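Local structure of thioesterase (Pseudomonas aeruginosa, 2O5U) at residues A5-R10 against D72-V77; A90-S95 against E135-L140. The protein probably hydrolyses fatty acyl-CoA thioesters, as a hot-dog-fold member of the 4-hydroxybenzoyl-CoA thioesterase family. All blocks are in the same frame, centred on the assembly; numbering follows the deposited sequence.

Overall arrangement
Both contacts reach the antiparallel sheet of a hot-dog fold, the sheet that curves round helix 34-53, but they lie on opposite sides of the chain's centre. Their own centres are about 26 Å apart, and their nearest atoms about 12 Å, so they do not touch. Along the chain, both segments of contact 1 precede those of contact 2. Contact 1 lays the N-terminal loop 5-10 against the end of strand 62-73, an outermost strand within the chain. The next strand, 83-92, then leads into contact 2, where the turn after it meets the C-terminal helix 134-141. Each contact joins a terminal part of the chain to the sheet, the first largely by side-chain packing on F74, the second by hydrogen bonds and leucine packing.

Contact 1. Residues A5-R10 against D72-V77; sequences APRPLR and DYFAPV
R7 places its CG over one face of the F74 ring, 3.6 Å from the centroid and 21° off the normal, a CH-pi contact. The two side chains run past each other in opposite directions, so CD and NE pass on over the CB end of the phenylalanine: NE comes within 3.5 Å of F74 CB, and NH1 reaches A75 CB at 3.9 Å. Arginine suits this place because a methylene can sit on the ring while the charged end carries on to polar partners. The ring is enclosed further by P8, whose CD lies 3.6 Å from F74 CE1, and by A5, whose small CB sits at the ring edge, 4.0 Å from F74 CE2. With F74 CG anti to the carbonyl carbon (chi1 -54°), the ring reaches the loop. D72 O lies above the opposite face, toward the rim.

In the second shell, R7 NE is hydrogen-bonded to A111 O, which helps fix the arginine's course. P8 and F74 both pack on A114 of strand 113-123, the neighbour of strand 62-73. On the outer side of that edge strand, D72 pairs antiparallel with a strand of the second subunit, continuing the sheet across the interface.

Contact 2. Residues A90-S95 against E135-L140; sequences ARLGNS and ELRDAL
The turn between the antiparallel strands 83-92 and 96-105 of the hot-dog sheet meets the C-terminal helix 134-141 here. R137 is the polar link, gripping two successive backbone carbonyls of the turn with the two terminal nitrogens of its guanidinium group. NH1 donates to G93 O at 2.8 Å, and NH2 donates to N94 O at 2.9 Å with an N-H...O angle of 160°. A weak hydrogen bond from R137 NH2 to I132 O extends the same cluster to the loop before the helix. The oxygens of G93 and N94 lie near the guanidinium plane, but they receive their bonds differently: NH2 lies in the carbonyl plane of N94, on a lone pair, whereas NH1 stands 42° out of the carbonyl plane of G93. The arginine leaves the helix with CG anti to its own backbone N and bends at chi3 (-53°), which swings the guanidinium across to the turn. Long and carrying several N-H groups, arginine can span this gap and still bind two acceptors.

Beside the polar pair, L92 branches two ways. Its CD1 packs on L140 CD1 at 3.7 Å, and its CD2 lies 4.0 Å from R137 CG, against the arginine's methylenes. Leucine suits the site because its forked end serves both neighbours; L140, nearly one helical turn beyond R137, also packs on L49 of helix 34-53.

Two bonds near the guanidinium plane restrain the rotation of that group, and its positive charge would probably polarise the two carbonyls, strengthening both hydrogen bonds.

Contact 1. Residues A5-R10 against D72-V77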
loop_
_atom_site.group_PDB
_atom_site.type_symbol
_atom_site.label_atom_id
_atom_site.label_comp_id
_atom_site.label_asym_id
_atom_site.label_seq_id
_atom_site.Cartn_x
_atom_site.Cartn_y
_atom_site.Cartn_z
ATOM N N ALA A 5 -2.835 23.543 -14.082
ATOM C CA ALA A 5 -2.088 24.489 -13.223
ATOM C C ALA A 5 -0.676 24.763 -13.767
ATOM O O ALA A 5 -0.108 23.922 -14.496
ATOM C CB ALA A 5 -2.030 23.990 -11.690
ATOM N N PRO A 6 -0.102 25.944 -13.420
ATOM C CA PRO A 6 1.279 26.260 -13.837
ATOM C C PRO A 6 2.264 25.246 -13.275
ATOM O O PRO A 6 2.226 24.965 -12.067
ATOM C CB PRO A 6 1.540 27.670 -13.287
ATOM C CG PRO A 6 0.265 28.132 -12.600
ATOM C CD PRO A 6 -0.770 27.024 -12.661
ATOM N N ARG A 7 3.068 24.619 -14.139
ATOM C CA ARG A 7 3.996 23.596 -13.662
ATOM C C ARG A 7 5.183 24.211 -12.930
ATOM O O ARG A 7 5.880 25.022 -13.499
ATOM C CB ARG A 7 4.505 22.725 -14.816
ATOM C CG ARG A 7 3.734 21.492 -14.986
ATOM C CD ARG A 7 4.137 20.748 -16.258
ATOM N NE ARG A 7 4.895 19.545 -15.970
ATOM C CZ ARG A 7 5.209 18.678 -16.926
ATOM N NH1 ARG A 7 5.863 17.547 -16.666
ATOM N NH2 ARG A 7 4.816 18.957 -18.172
ATOM N N PRO A 8 5.402 23.828 -11.659
ATOM C CA PRO A 8 6.553 24.322 -10.921
ATOM C C PRO A 8 7.846 23.711 -11.447
ATOM O O PRO A 8 7.845 22.615 -12.061
ATOM C CB PRO A 8 6.297 23.825 -9.496
ATOM C CG PRO A 8 4.935 23.267 -9.515
ATOM C CD PRO A 8 4.607 22.894 -10.854
ATOM N N LEU A 9 8.927 24.437 -11.231
ATOM C CA LEU A 9 10.267 24.043 -11.657
ATOM C C LEU A 9 11.144 23.676 -10.440
ATOM O O LEU A 9 10.903 24.151 -9.330
ATOM C CB LEU A 9 10.925 25.207 -12.417
ATOM C CG LEU A 9 10.137 25.820 -13.588
ATOM C CD1 LEU A 9 10.613 27.223 -13.871
ATOM C CD2 LEU A 9 10.254 24.941 -14.775
ATOM N N ARG A 10 12.167 22.857 -10.694
ATOM C CA ARG A 10 13.107 22.355 -9.683
ATOM C C ARG A 10 13.674 23.430 -8.781
ATOM O O ARG A 10 13.825 23.209 -7.578
ATOM C CB ARG A 10 14.314 21.759 -10.385
ATOM C CG ARG A 10 14.252 20.362 -10.749
ATOM C CD ARG A 10 15.641 20.025 -11.198
ATOM N NE ARG A 10 16.391 19.532 -10.052
ATOM C CZ ARG A 10 16.320 18.276 -9.632
ATOM N NH1 ARG A 10 15.545 17.411 -10.291
ATOM N NH2 ARG A 10 17.040 17.888 -8.584
ATOM N N ASP A 72 -1.582 18.193 -7.563
ATOM C CA ASP A 72 -1.922 18.297 -8.999
ATOM C C ASP A 72 -0.987 17.391 -9.735
ATOM O O ASP A 72 0.206 17.361 -9.457
ATOM C CB ASP A 72 -1.749 19.745 -9.510
ATOM C CG ASP A 72 -2.680 20.721 -8.791
ATOM O OD1 ASP A 72 -3.911 20.590 -8.909
ATOM O OD2 ASP A 72 -2.164 21.595 -8.066
ATOM N N TYR A 73 -1.509 16.650 -10.688
ATOM C CA TYR A 73 -0.715 15.683 -11.455
ATOM C C TYR A 73 -0.590 16.167 -12.896
ATOM O O TYR A 73 -1.617 16.298 -13.585
ATOM C CB TYR A 73 -1.426 14.348 -11.426
ATOM C CG TYR A 73 -1.706 13.843 -10.015
ATOM C CD1 TYR A 73 -2.860 14.209 -9.323
ATOM C CD2 TYR A 73 -0.780 13.011 -9.378
ATOM C CE1 TYR A 73 -3.101 13.759 -7.968
ATOM C CE2 TYR A 73 -1.017 12.525 -8.077
ATOM C CZ TYR A 73 -2.153 12.910 -7.387
ATOM O OH TYR A 73 -2.318 12.387 -6.127
ATOM N N PHE A 74 0.646 16.438 -13.332
ATOM C CA PHE A 74 0.888 17.096 -14.654
ATOM C C PHE A 74 1.242 16.091 -15.722
ATOM O O PHE A 74 0.808 16.225 -16.860
ATOM C CB PHE A 74 1.996 18.163 -14.552
ATOM C CG PHE A 74 1.754 19.191 -13.478
ATOM C CD1 PHE A 74 2.538 19.218 -12.336
ATOM C CD2 PHE A 74 0.725 20.113 -13.601
ATOM C CE1 PHE A 74 2.277 20.179 -11.302
ATOM C CE2 PHE A 74 0.489 21.081 -12.586
ATOM C CZ PHE A 74 1.255 21.085 -11.423
ATOM N N ALA A 75 1.976 15.049 -15.343
ATOM C CA ALA A 75 2.362 14.001 -16.259
ATOM C C ALA A 75 2.743 12.722 -15.521
ATOM O O ALA A 75 3.391 12.810 -14.482
ATOM C CB ALA A 75 3.577 14.478 -17.131
ATOM N N PRO A 76 2.471 11.542 -16.097
ATOM C CA PRO A 76 2.764 10.281 -15.359
ATOM C C PRO A 76 4.244 9.905 -15.223
ATOM O O PRO A 76 5.089 10.315 -16.030
ATOM C CB PRO A 76 1.989 9.218 -16.157
ATOM C CG PRO A 76 1.822 9.731 -17.502
ATOM C CD PRO A 76 1.781 11.283 -17.378
ATOM N N VAL A 77 4.549 9.126 -14.204
ATOM C CA VAL A 77 5.789 8.384 -14.164
ATOM C C VAL A 77 5.418 6.928 -13.892
ATOM O O VAL A 77 4.282 6.629 -13.632
ATOM C CB VAL A 77 6.778 8.913 -13.041
ATOM C CG1 VAL A 77 7.113 10.371 -13.248
ATOM C CG2 VAL A 77 6.243 8.655 -11.619
#

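Contact 2. Residues A90-S95 against E135-L140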
loop_
_atom_site.group_PDB
_atom_site.type_symbol
_atom_site.label_atom_id
_atom_site.label_comp_id
_atom_site.label_asym_id
_atom_site.label_seq_id
_atom_site.Cartn_x
_atom_site.Cartn_y
_atom_site.Cartn_z
ATOM N N ALA A 90 6.497 26.495 2.897
ATOM C CA ALA A 90 5.842 27.744 2.442
ATOM C C ALA A 90 5.501 28.618 3.623
ATOM O O ALA A 90 5.547 29.824 3.524
ATOM C CB ALA A 90 4.550 27.429 1.666
ATOM N N ARG A 91 5.079 28.020 4.719
ATOM C CA ARG A 91 4.915 28.789 5.972
ATOM C C ARG A 91 5.200 28.005 7.220
ATOM O O ARG A 91 4.987 26.787 7.274
ATOM C CB ARG A 91 3.586 29.541 6.096
ATOM C CG ARG A 91 2.342 28.795 5.844
ATOM C CD ARG A 91 1.177 29.338 6.751
ATOM N NE ARG A 91 0.426 28.140 7.130
ATOM C CZ ARG A 91 0.538 27.502 8.300
ATOM N NH1 ARG A 91 1.286 27.996 9.298
ATOM N NH2 ARG A 91 -0.149 26.385 8.475
ATOM N N LEU A 92 5.702 28.714 8.224
ATOM C CA LEU A 92 6.133 28.074 9.442
ATOM C C LEU A 92 5.576 28.895 10.591
ATOM O O LEU A 92 5.881 30.089 10.749
ATOM C CB LEU A 92 7.664 27.970 9.482
ATOM C CG LEU A 92 8.340 27.488 10.779
ATOM C CD1 LEU A 92 7.961 26.047 10.998
ATOM C CD2 LEU A 92 9.853 27.606 10.661
ATOM N N GLY A 93 4.686 28.269 11.331
ATOM C CA GLY A 93 3.993 28.963 12.372
ATOM C C GLY A 93 4.445 28.359 13.678
ATOM O O GLY A 93 5.412 27.600 13.718
ATOM N N ASN A 94 3.721 28.700 14.728
ATOM C CA ASN A 94 4.053 28.254 16.086
ATOM C C ASN A 94 3.842 26.740 16.218
ATOM O O ASN A 94 4.761 26.014 16.673
ATOM C CB ASN A 94 3.184 28.998 17.103
ATOM C CG ASN A 94 3.661 28.796 18.545
ATOM O OD1 ASN A 94 4.859 28.792 18.812
ATOM N ND2 ASN A 94 2.719 28.631 19.474
ATOM N N SER A 95 2.646 26.274 15.829
ATOM C CA SER A 95 2.319 24.840 15.923
ATOM C C SER A 95 2.095 24.135 14.582
ATOM O O SER A 95 1.990 22.912 14.550
ATOM C CB SER A 95 1.140 24.590 16.850
ATOM O OG SER A 95 -0.047 25.214 16.395
ATOM N N GLU A 135 14.426 22.303 17.834
ATOM C CA GLU A 135 15.308 21.638 16.887
ATOM C C GLU A 135 14.579 21.358 15.557
ATOM O O GLU A 135 15.158 21.497 14.507
ATOM C CB GLU A 135 15.914 20.357 17.524
ATOM C CG GLU A 135 16.809 19.503 16.597
ATOM C CD GLU A 135 17.533 18.322 17.327
ATOM O OE1 GLU A 135 18.342 17.630 16.677
ATOM O OE2 GLU A 135 17.326 18.062 18.546
ATOM N N LEU A 136 13.308 20.991 15.611
ATOM C CA LEU A 136 12.527 20.763 14.399
ATOM C C LEU A 136 12.233 22.106 13.674
ATOM O O LEU A 136 12.346 22.192 12.442
ATOM C CB LEU A 136 11.246 20.058 14.800
ATOM C CG LEU A 136 10.238 19.478 13.848
ATOM C CD1 LEU A 136 10.984 18.749 12.757
ATOM C CD2 LEU A 136 9.343 18.495 14.599
ATOM N N ARG A 137 11.865 23.153 14.424
ATOM C CA ARG A 137 11.711 24.520 13.863
ATOM C C ARG A 137 12.960 24.972 13.056
ATOM O O ARG A 137 12.851 25.504 11.930
ATOM C CB ARG A 137 11.427 25.546 14.983
ATOM C CG ARG A 137 11.062 26.943 14.460
ATOM C CD ARG A 137 10.719 27.932 15.584
ATOM N NE ARG A 137 9.679 27.361 16.448
ATOM C CZ ARG A 137 8.384 27.307 16.157
ATOM N NH1 ARG A 137 7.932 27.832 15.028
ATOM N NH2 ARG A 137 7.544 26.712 16.998
ATOM N N ASP A 138 14.131 24.792 13.658
ATOM C CA ASP A 138 15.414 25.219 13.055
ATOM C C ASP A 138 15.609 24.550 11.707
ATOM O O ASP A 138 15.961 25.191 10.748
ATOM C CB ASP A 138 16.591 24.838 13.963
ATOM C CG ASP A 138 16.733 25.763 15.158
ATOM O OD1 ASP A 138 16.083 26.846 15.167
ATOM O OD2 ASP A 138 17.495 25.386 16.063
ATOM N N ALA A 139 15.343 23.258 11.646
ATOM C CA ALA A 139 15.426 22.476 10.398
ATOM C C ALA A 139 14.406 22.921 9.357
ATOM O O ALA A 139 14.713 22.996 8.131
ATOM C CB ALA A 139 15.274 20.995 10.713
ATOM N N LEU A 140 13.182 23.188 9.813
ATOM C CA LEU A 140 12.120 23.652 8.905
ATOM C C LEU A 140 12.430 25.064 8.377
ATOM O O LEU A 140 12.146 25.384 7.218
ATOM C CB LEU A 140 10.772 23.683 9.622
ATOM C CG LEU A 140 10.205 22.326 10.037
ATOM C CD1 LEU A 140 9.023 22.529 10.991
ATOM C CD2 LEU A 140 9.822 21.617 8.697
#